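YjbQ family protein (Aeropyrum pernix, PDB 2P6H) is of unknown function but belongs to the uncharacterised UPF0047 (YjbQ) family and assembles as a trimer. Local coordinates at residues V39-A53 and R113-V127. Residues are numbered along the deposited sequence; the frame is centred on the assembly and turned at random.
Sequences VYVPHTTAAVAVNEA and RILFVEMDGPRERTV. With SO4 (sulfate ion), chain C.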
ATOM      1  N   VAL A  39       2.089   2.370 -11.403  1.00 26.85           N
ATOM      2  CA  VAL A  39       2.485   1.034 -11.763  1.00 25.75           C
ATOM      3  C   VAL A  39       1.564   0.097 -11.060  1.00 25.19           C
ATOM      4  O   VAL A  39       1.436   0.107  -9.842  1.00 23.35           O
ATOM      5  CB  VAL A  39       3.907   0.761 -11.275  1.00 25.74           C
ATOM      6  CG1 VAL A  39       4.369  -0.612 -11.758  1.00 23.33           C
ATOM      7  CG2 VAL A  39       4.850   1.824 -11.811  1.00 26.20           C
ATOM      8  N   TYR A  40       0.861  -0.751 -11.796  1.00 25.84           N
ATOM      9  CA  TYR A  40      -0.064  -1.667 -11.154  1.00 26.97           C
ATOM     10  C   TYR A  40      -0.203  -2.966 -11.930  1.00 26.96           C
ATOM     11  O   TYR A  40       0.022  -3.038 -13.136  1.00 25.76           O
ATOM     12  CB  TYR A  40      -1.435  -0.981 -10.963  1.00 29.27           C
ATOM     13  CG  TYR A  40      -2.075  -0.593 -12.263  1.00 32.73           C
ATOM     14  CD1 TYR A  40      -1.531   0.420 -13.054  1.00 33.64           C
ATOM     15  CD2 TYR A  40      -3.277  -1.190 -12.658  1.00 34.07           C
ATOM     16  CE1 TYR A  40      -2.162   0.817 -14.230  1.00 34.75           C
ATOM     17  CE2 TYR A  40      -3.913  -0.787 -13.832  1.00 34.21           C
ATOM     18  CZ  TYR A  40      -3.344   0.211 -14.621  1.00 34.68           C
ATOM     19  OH  TYR A  40      -3.978   0.614 -15.784  1.00 35.11           O
ATOM     20  N   VAL A  41      -0.518  -4.029 -11.180  1.00 25.12           N
ATOM     21  CA  VAL A  41      -0.708  -5.322 -11.794  1.00 25.41           C
ATOM     22  C   VAL A  41      -2.172  -5.766 -11.584  1.00 25.77           C
ATOM     23  O   VAL A  41      -2.782  -5.518 -10.552  1.00 26.74           O
ATOM     24  CB  VAL A  41       0.358  -6.313 -11.215  1.00 25.03           C
ATOM     25  CG1 VAL A  41       1.714  -5.619 -11.108  1.00 24.98           C
ATOM     26  CG2 VAL A  41      -0.070  -6.795  -9.841  1.00 24.17           C
ATOM     27  N   PRO A  42      -2.772  -6.332 -12.629  1.00 26.18           N
ATOM     28  CA  PRO A  42      -4.154  -6.780 -12.580  1.00 25.80           C
ATOM     29  C   PRO A  42      -4.293  -8.187 -11.956  1.00 25.55           C
ATOM     30  O   PRO A  42      -5.337  -8.817 -12.037  1.00 26.20           O
ATOM     31  CB  PRO A  42      -4.585  -6.834 -14.030  1.00 26.36           C
ATOM     32  CG  PRO A  42      -3.354  -7.381 -14.733  1.00 27.14           C
ATOM     33  CD  PRO A  42      -2.236  -6.546 -13.973  1.00 25.37           C
ATOM     34  N   HIS A  43      -3.228  -8.656 -11.314  1.00 23.51           N
ATOM     35  CA  HIS A  43      -3.243 -10.001 -10.726  1.00 24.40           C
ATOM     36  C   HIS A  43      -3.551 -10.011  -9.229  1.00 23.46           C
ATOM     37  O   HIS A  43      -3.099  -9.131  -8.502  1.00 22.88           O
ATOM     38  CB  HIS A  43      -1.890 -10.687 -10.964  1.00 22.79           C
ATOM     39  CG  HIS A  43      -1.448 -10.676 -12.397  1.00 25.03           C
ATOM     40  ND1 HIS A  43      -2.166 -11.282 -13.405  1.00 25.43           N
ATOM     41  CD2 HIS A  43      -0.359 -10.126 -12.989  1.00 24.54           C
ATOM     42  CE1 HIS A  43      -1.541 -11.106 -14.556  1.00 24.84           C
ATOM     43  NE2 HIS A  43      -0.443 -10.406 -14.332  1.00 26.34           N
ATOM     44  N   THR A  44      -4.319 -11.007  -8.788  1.00 22.70           N
ATOM     45  CA  THR A  44      -4.659 -11.159  -7.376  1.00 22.07           C
ATOM     46  C   THR A  44      -3.662 -12.107  -6.686  1.00 22.70           C
ATOM     47  O   THR A  44      -3.713 -12.275  -5.472  1.00 22.40           O
ATOM     48  CB  THR A  44      -6.073 -11.765  -7.175  1.00 23.76           C
ATOM     49  OG1 THR A  44      -6.104 -13.093  -7.716  1.00 23.90           O
ATOM     50  CG2 THR A  44      -7.139 -10.911  -7.852  1.00 20.91           C
ATOM     51  N   THR A  45      -2.775 -12.735  -7.460  1.00 22.52           N
ATOM     52  CA  THR A  45      -1.776 -13.617  -6.816  1.00 24.87           C
ATOM     53  C   THR A  45      -0.353 -13.232  -7.179  1.00 24.92           C
ATOM     54  O   THR A  45       0.569 -14.034  -7.122  1.00 24.81           O
ATOM     55  CB  THR A  45      -1.971 -15.074  -7.244  1.00 25.06           C
ATOM     56  OG1 THR A  45      -1.907 -15.158  -8.669  1.00 25.68           O
ATOM     57  CG2 THR A  45      -3.340 -15.579  -6.783  1.00 23.78           C
ATOM     58  N   ALA A  46      -0.198 -11.952  -7.484  1.00 25.46           N
ATOM     59  CA  ALA A  46       1.106 -11.351  -7.709  1.00 24.97           C
ATOM     60  C   ALA A  46       0.995  -9.957  -7.165  1.00 25.05           C
ATOM     61  O   ALA A  46      -0.089  -9.436  -6.937  1.00 24.74           O
ATOM     62  CB  ALA A  46       1.521 -11.337  -9.229  1.00 24.39           C
ATOM     63  N   ALA A  47       2.127  -9.315  -6.903  1.00 24.08           N
ATOM     64  CA  ALA A  47       2.094  -7.966  -6.347  1.00 23.96           C
ATOM     65  C   ALA A  47       3.266  -7.143  -6.866  1.00 23.83           C
ATOM     66  O   ALA A  47       4.093  -7.621  -7.634  1.00 22.83           O
ATOM     67  CB  ALA A  47       2.157  -8.051  -4.814  1.00 23.41           C
ATOM     68  N   VAL A  48       3.286  -5.855  -6.488  1.00 23.83           N
ATOM     69  CA  VAL A  48       4.432  -5.013  -6.811  1.00 25.25           C
ATOM     70  C   VAL A  48       4.842  -4.246  -5.585  1.00 25.02           C
ATOM     71  O   VAL A  48       4.021  -3.770  -4.815  1.00 23.60           O
ATOM     72  CB  VAL A  48       4.087  -3.995  -7.905  1.00 27.87           C
ATOM     73  CG1 VAL A  48       2.760  -3.311  -7.587  1.00 31.15           C
ATOM     74  CG2 VAL A  48       5.176  -2.930  -7.964  1.00 29.57           C
ATOM     75  N   ALA A  49       6.162  -4.184  -5.408  1.00 23.33           N
ATOM     76  CA  ALA A  49       6.713  -3.485  -4.282  1.00 24.06           C
ATOM     77  C   ALA A  49       7.864  -2.618  -4.733  1.00 23.81           C
ATOM     78  O   ALA A  49       8.386  -2.758  -5.832  1.00 22.92           O
ATOM     79  CB  ALA A  49       7.233  -4.535  -3.326  1.00 22.05           C
ATOM     80  N   VAL A  50       8.295  -1.728  -3.861  1.00 22.77           N
ATOM     81  CA  VAL A  50       9.460  -0.909  -4.151  1.00 22.81           C
ATOM     82  C   VAL A  50      10.486  -1.103  -3.085  1.00 22.57           C
ATOM     83  O   VAL A  50      10.248  -0.872  -1.906  1.00 19.85           O
ATOM     84  CB  VAL A  50       9.079   0.556  -4.111  1.00 24.13           C
ATOM     85  CG1 VAL A  50      10.330   1.420  -4.259  1.00 22.88           C
ATOM     86  CG2 VAL A  50       8.115   0.870  -5.240  1.00 23.85           C
ATOM     87  N   ASN A  51      11.650  -1.595  -3.492  1.00 22.85           N
ATOM     88  CA  ASN A  51      12.747  -1.773  -2.549  1.00 22.57           C
ATOM     89  C   ASN A  51      14.037  -2.059  -3.306  1.00 23.37           C
ATOM     90  O   ASN A  51      14.146  -1.836  -4.505  1.00 22.61           O
ATOM     91  CB  ASN A  51      12.406  -2.945  -1.612  1.00 21.55           C
ATOM     92  CG  ASN A  51      12.991  -2.719  -0.230  1.00 21.54           C
ATOM     93  OD1 ASN A  51      14.154  -3.010   0.037  1.00 19.82           O
ATOM     94  ND2 ASN A  51      12.142  -2.191   0.667  1.00 19.89           N
ATOM     95  N   GLU A  52      15.059  -2.514  -2.588  1.00 23.34           N
ATOM     96  CA  GLU A  52      16.381  -2.742  -3.173  1.00 25.06           C
ATOM     97  C   GLU A  52      16.483  -4.057  -3.937  1.00 25.31           C
ATOM     98  O   GLU A  52      16.077  -5.114  -3.438  1.00 26.29           O
ATOM     99  CB  GLU A  52      17.450  -2.698  -2.071  1.00 25.05           C
ATOM    100  CG  GLU A  52      18.855  -2.465  -2.592  1.00 25.68           C
ATOM    101  CD  GLU A  52      19.898  -2.294  -1.481  1.00 27.54           C
ATOM    102  OE1 GLU A  52      19.537  -1.878  -0.345  1.00 28.26           O
ATOM    103  OE2 GLU A  52      21.090  -2.561  -1.757  1.00 26.73           O
ATOM    104  N   ALA A  53      17.036  -3.991  -5.146  1.00 24.71           N
ATOM    105  CA  ALA A  53      17.180  -5.189  -5.974  1.00 25.97           C
ATOM    106  C   ALA A  53      18.512  -5.914  -5.690  1.00 27.83           C
ATOM    107  O   ALA A  53      19.277  -6.236  -6.590  1.00 27.68           O
ATOM    108  CB  ALA A  53      17.053  -4.790  -7.464  1.00 24.71           C
ATOM    109  N   ARG A 113      13.867   0.300  -6.234  1.00 24.73           N
ATOM    110  CA  ARG A 113      13.609  -0.279  -7.529  1.00 24.94           C
ATOM    111  C   ARG A 113      12.210  -0.855  -7.545  1.00 24.71           C
ATOM    112  O   ARG A 113      11.631  -1.176  -6.515  1.00 24.74           O
ATOM    113  CB  ARG A 113      14.635  -1.387  -7.769  1.00 28.35           C
ATOM    114  CG  ARG A 113      16.071  -0.862  -7.765  1.00 31.62           C
ATOM    115  CD  ARG A 113      16.545  -0.479  -9.172  1.00 35.14           C
ATOM    116  NE  ARG A 113      17.918   0.036  -9.133  1.00 42.06           N
ATOM    117  CZ  ARG A 113      18.837  -0.601  -9.881  1.00 43.51           C
ATOM    118  NH1 ARG A 113      18.490  -1.645 -10.612  1.00 44.41           N
ATOM    119  NH2 ARG A 113      20.101  -0.170  -9.884  1.00 45.06           N
ATOM    120  N   ILE A 114      11.630  -0.987  -8.729  1.00 22.41           N
ATOM    121  CA  ILE A 114      10.285  -1.521  -8.890  1.00 23.51           C
ATOM    122  C   ILE A 114      10.367  -3.021  -8.996  1.00 23.05           C
ATOM    123  O   ILE A 114      10.884  -3.575  -9.958  1.00 22.63           O
ATOM    124  CB  ILE A 114       9.623  -0.956 -10.163  1.00 24.36           C
ATOM    125  CG1 ILE A 114       9.610   0.573 -10.102  1.00 26.44           C
ATOM    126  CG2 ILE A 114       8.162  -1.437 -10.244  1.00 22.42           C
ATOM    127  CD1 ILE A 114       9.257   1.378 -11.352  1.00 27.38           C
ATOM    128  N   LEU A 115       9.835  -3.711  -7.998  1.00 20.41           N
ATOM    129  CA  LEU A 115       9.919  -5.161  -7.974  1.00 21.55           C
ATOM    130  C   LEU A 115       8.595  -5.879  -8.194  1.00 22.49           C
ATOM    131  O   LEU A 115       7.612  -5.615  -7.503  1.00 20.91           O
ATOM    132  CB  LEU A 115      10.500  -5.615  -6.630  1.00 22.57           C
ATOM    133  CG  LEU A 115      11.812  -4.918  -6.237  1.00 23.88           C
ATOM    134  CD1 LEU A 115      12.244  -5.344  -4.855  1.00 20.53           C
ATOM    135  CD2 LEU A 115      12.893  -5.256  -7.260  1.00 21.39           C
ATOM    136  N   PHE A 116       8.577  -6.786  -9.163  1.00 22.17           N
ATOM    137  CA  PHE A 116       7.394  -7.590  -9.428  1.00 23.21           C
ATOM    138  C   PHE A 116       7.536  -8.765  -8.465  1.00 22.80           C
ATOM    139  O   PHE A 116       8.584  -9.417  -8.417  1.00 23.71           O
ATOM    140  CB  PHE A 116       7.385  -8.128 -10.860  1.00 22.92           C
ATOM    141  CG  PHE A 116       6.120  -8.865 -11.208  1.00 23.31           C
ATOM    142  CD1 PHE A 116       5.973 -10.206 -10.880  1.00 20.67           C
ATOM    143  CD2 PHE A 116       5.066  -8.209 -11.842  1.00 22.22           C
ATOM    144  CE1 PHE A 116       4.796 -10.890 -11.174  1.00 21.94           C
ATOM    145  CE2 PHE A 116       3.879  -8.885 -12.145  1.00 23.11           C
ATOM    146  CZ  PHE A 116       3.746 -10.227 -11.810  1.00 22.12           C
ATOM    147  N   VAL A 117       6.490  -9.025  -7.693  1.00 21.75           N
ATOM    148  CA  VAL A 117       6.522 -10.126  -6.751  1.00 21.17           C
ATOM    149  C   VAL A 117       5.569 -11.224  -7.172  1.00 20.76           C
ATOM    150  O   VAL A 117       4.359 -11.124  -7.023  1.00 20.37           O
ATOM    151  CB  VAL A 117       6.067  -9.600  -5.407  1.00 20.36           C
ATOM    152  CG1 VAL A 117       6.159 -10.703  -4.355  1.00 20.49           C
ATOM    153  CG2 VAL A 117       6.937  -8.429  -4.986  1.00 22.06           C
ATOM    154  N   GLU A 118       6.120 -12.291  -7.749  1.00 22.28           N
ATOM    155  CA  GLU A 118       5.328 -13.440  -8.209  1.00 22.77           C
ATOM    156  C   GLU A 118       5.142 -14.427  -7.053  1.00 23.90           C
ATOM    157  O   GLU A 118       6.110 -14.793  -6.378  1.00 22.64           O
ATOM    158  CB  GLU A 118       6.051 -14.142  -9.370  1.00 24.56           C
ATOM    159  CG  GLU A 118       5.414 -15.444  -9.853  1.00 27.12           C
ATOM    160  CD  GLU A 118       4.004 -15.247 -10.384  1.00 27.27           C
ATOM    161  OE1 GLU A 118       3.062 -15.166  -9.565  1.00 28.60           O
ATOM    162  OE2 GLU A 118       3.837 -15.162 -11.618  1.00 28.46           O
ATOM    163  N   MET A 119       3.905 -14.856  -6.819  1.00 21.31           N
ATOM    164  CA  MET A 119       3.644 -15.800  -5.742  1.00 23.73           C
ATOM    165  C   MET A 119       2.914 -17.048  -6.235  1.00 23.93           C
ATOM    166  O   MET A 119       2.647 -17.972  -5.459  1.00 23.76           O
ATOM    167  CB  MET A 119       2.869 -15.106  -4.615  1.00 22.70           C
ATOM    168  CG  MET A 119       3.725 -14.042  -3.925  1.00 23.68           C
ATOM    169  SD  MET A 119       2.881 -12.993  -2.745  1.00 23.55           S
ATOM    170  CE  MET A 119       2.253 -11.708  -3.824  1.00 23.79           C
ATOM    171  N   ASP A 120       2.612 -17.077  -7.532  1.00 24.02           N
ATOM    172  CA  ASP A 120       1.929 -18.235  -8.133  1.00 25.55           C
ATOM    173  C   ASP A 120       2.480 -18.515  -9.531  1.00 25.52           C
ATOM    174  O   ASP A 120       1.748 -18.765 -10.480  1.00 25.92           O
ATOM    175  CB  ASP A 120       0.406 -17.961  -8.201  1.00 24.70           C
ATOM    176  CG  ASP A 120      -0.390 -19.243  -8.523  1.00 28.67           C
ATOM    177  OD1 ASP A 120       0.087 -20.320  -8.160  1.00 28.49           O
ATOM    178  OD2 ASP A 120      -1.455 -19.143  -9.125  1.00 28.43           O
ATOM    179  N   GLY A 121       3.802 -18.479  -9.664  1.00 25.89           N
ATOM    180  CA  GLY A 121       4.418 -18.759 -10.946  1.00 27.61           C
ATOM    181  C   GLY A 121       4.624 -20.253 -11.146  1.00 29.78           C
ATOM    182  O   GLY A 121       4.279 -21.039 -10.271  1.00 30.10           O
ATOM    183  N   PRO A 122       5.186 -20.676 -12.288  1.00 31.96           N
ATOM    184  CA  PRO A 122       5.629 -19.801 -13.382  1.00 32.06           C
ATOM    185  C   PRO A 122       4.456 -19.368 -14.253  1.00 32.95           C
ATOM    186  O   PRO A 122       3.617 -20.188 -14.637  1.00 32.56           O
ATOM    187  CB  PRO A 122       6.605 -20.682 -14.143  1.00 33.53           C
ATOM    188  CG  PRO A 122       6.109 -22.082 -13.994  1.00 33.49           C
ATOM    189  CD  PRO A 122       5.541 -22.078 -12.573  1.00 33.24           C
ATOM    190  N   ARG A 123       4.393 -18.075 -14.548  1.00 33.75           N
ATOM    191  CA  ARG A 123       3.303 -17.528 -15.368  1.00 34.97           C
ATOM    192  C   ARG A 123       3.777 -16.345 -16.213  1.00 34.89           C
ATOM    193  O   ARG A 123       4.803 -15.731 -15.951  1.00 35.12           O
ATOM    194  CB  ARG A 123       2.173 -17.027 -14.457  1.00 35.02           C
ATOM    195  CG  ARG A 123       1.358 -18.121 -13.768  1.00 37.40           C
ATOM    196  CD  ARG A 123       0.142 -17.520 -13.055  1.00 38.20           C
ATOM    197  NE  ARG A 123      -0.521 -18.480 -12.159  1.00 39.09           N
ATOM    198  CZ  ARG A 123      -1.368 -19.395 -12.681  1.00 41.48           C
ATOM    199  NH1 ARG A 123      -1.591 -19.480 -13.983  1.00 41.66           N
ATOM    200  NH2 ARG A 123      -1.989 -20.246 -11.848  1.00 40.74           N
ATOM    201  N   GLU A 124       2.998 -16.054 -17.245  1.00 35.85           N
ATOM    202  CA  GLU A 124       3.300 -14.916 -18.051  1.00 35.77           C
ATOM    203  C   GLU A 124       2.415 -13.815 -17.504  1.00 33.31           C
ATOM    204  O   GLU A 124       1.209 -13.789 -17.715  1.00 34.15           O
ATOM    205  CB  GLU A 124       3.034 -15.250 -19.560  1.00 39.95           C
ATOM    206  CG  GLU A 124       2.626 -14.019 -20.368  1.00 46.07           C
ATOM    207  CD  GLU A 124       3.656 -13.783 -21.448  1.00 50.29           C
ATOM    208  OE1 GLU A 124       4.843 -13.881 -21.145  1.00 52.59           O
ATOM    209  OE2 GLU A 124       3.274 -13.533 -22.584  1.00 51.12           O
ATOM    210  N   ARG A 125       3.055 -12.936 -16.745  1.00 30.73           N
ATOM    211  CA  ARG A 125       2.347 -11.864 -16.061  1.00 29.12           C
ATOM    212  C   ARG A 125       2.338 -10.521 -16.788  1.00 28.92           C
ATOM    213  O   ARG A 125       3.055 -10.332 -17.762  1.00 28.63           O
ATOM    214  CB  ARG A 125       2.943 -11.696 -14.677  1.00 27.82           C
ATOM    215  CG  ARG A 125       2.894 -12.938 -13.820  1.00 27.09           C
ATOM    216  CD  ARG A 125       1.463 -13.412 -13.540  1.00 26.42           C
ATOM    217  NE  ARG A 125       1.425 -14.116 -12.262  1.00 25.92           N
ATOM    218  CZ  ARG A 125       0.315 -14.344 -11.568  1.00 23.44           C
ATOM    219  NH1 ARG A 125      -0.865 -13.936 -12.043  1.00 23.36           N
ATOM    220  NH2 ARG A 125       0.381 -14.916 -10.363  1.00 23.02           N
ATOM    221  N   THR A 126       1.506  -9.601 -16.313  1.00 28.15           N
ATOM    222  CA  THR A 126       1.359  -8.267 -16.911  1.00 28.03           C
ATOM    223  C   THR A 126       1.547  -7.152 -15.892  1.00 28.03           C
ATOM    224  O   THR A 126       1.171  -7.263 -14.732  1.00 28.02           O
ATOM    225  CB  THR A 126      -0.037  -8.138 -17.504  1.00 29.56           C
ATOM    226  OG1 THR A 126      -0.196  -9.114 -18.536  1.00 30.39           O
ATOM    227  CG2 THR A 126      -0.218  -6.743 -18.110  1.00 30.02           C
ATOM    228  N   VAL A 127       2.207  -6.072 -16.352  1.00 27.02           N
ATOM    229  CA  VAL A 127       2.305  -4.861 -15.551  1.00 27.35           C
ATOM    230  C   VAL A 127       1.722  -3.742 -16.358  1.00 28.61           C
ATOM    231  O   VAL A 127       2.096  -3.532 -17.510  1.00 27.57           O
ATOM    232  CB  VAL A 127       3.780  -4.531 -15.302  1.00 26.74           C
ATOM    233  CG1 VAL A 127       3.890  -3.167 -14.602  1.00 26.32           C
ATOM    234  CG2 VAL A 127       4.432  -5.583 -14.439  1.00 26.69           C
TER
HETATM  235  S   SO4 C 501      -4.683 -13.758 -11.033  1.00 30.33           S
HETATM  236  O1  SO4 C 501      -5.006 -15.196 -10.598  1.00 31.44           O
HETATM  237  O2  SO4 C 501      -4.709 -13.574 -12.484  1.00 33.10           O
HETATM  238  O3  SO4 C 501      -3.344 -13.372 -10.600  1.00 29.67           O
HETATM  239  O4  SO4 C 501      -5.638 -12.824 -10.449  1.00 29.04           O
HETATM  240  O   HOH W   1      -3.367 -17.317 -10.694  1.00 38.61           O
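Arg125 reaches the 43-45 loop with its guanidinium edge-on: NH2 donates almost straight to Thr45 OG1 (2.9 Å, 169°), and NH1 to sulfate O3 (2.9 Å). The NE/NH2 edge meets Glu118 in a side-on salt bridge, NE to OE2 (2.7 Å) and NH2 to OE1, both on syn lone pairs; NH2 thus donates twice. Glu118 OE1 also accepts Asp120 N from above its carboxylate plane, while OE2 has a second partner in Thr10. Ala46 CB and Arg123 CD lie against opposite faces of the guanidinium. Thr126 N donates to His43 NE2 in the ring plane (2.9 Å). Arg125 CD lies over one face of that ring in a CH-pi contact, Pro42 over the other. Thr45 OG1, set between its own N and carbonyl carbon (chi1 56°), accepts from Arg125 and donates to sulfate O3 (3.0 Å); Thr44 N and OG1 bind O4. Beyond the loop, strands 46-51 and 113-118 pair antiparallel through backbone bonds. A leucine in place of Arg125 would probably strand the Glu118 carboxylate without its countercharge and weaken the grip on the sulfate. That ion probably comes from the crystallisation liquor, but its converging donors could suit an anionic ligand, as yet unknown.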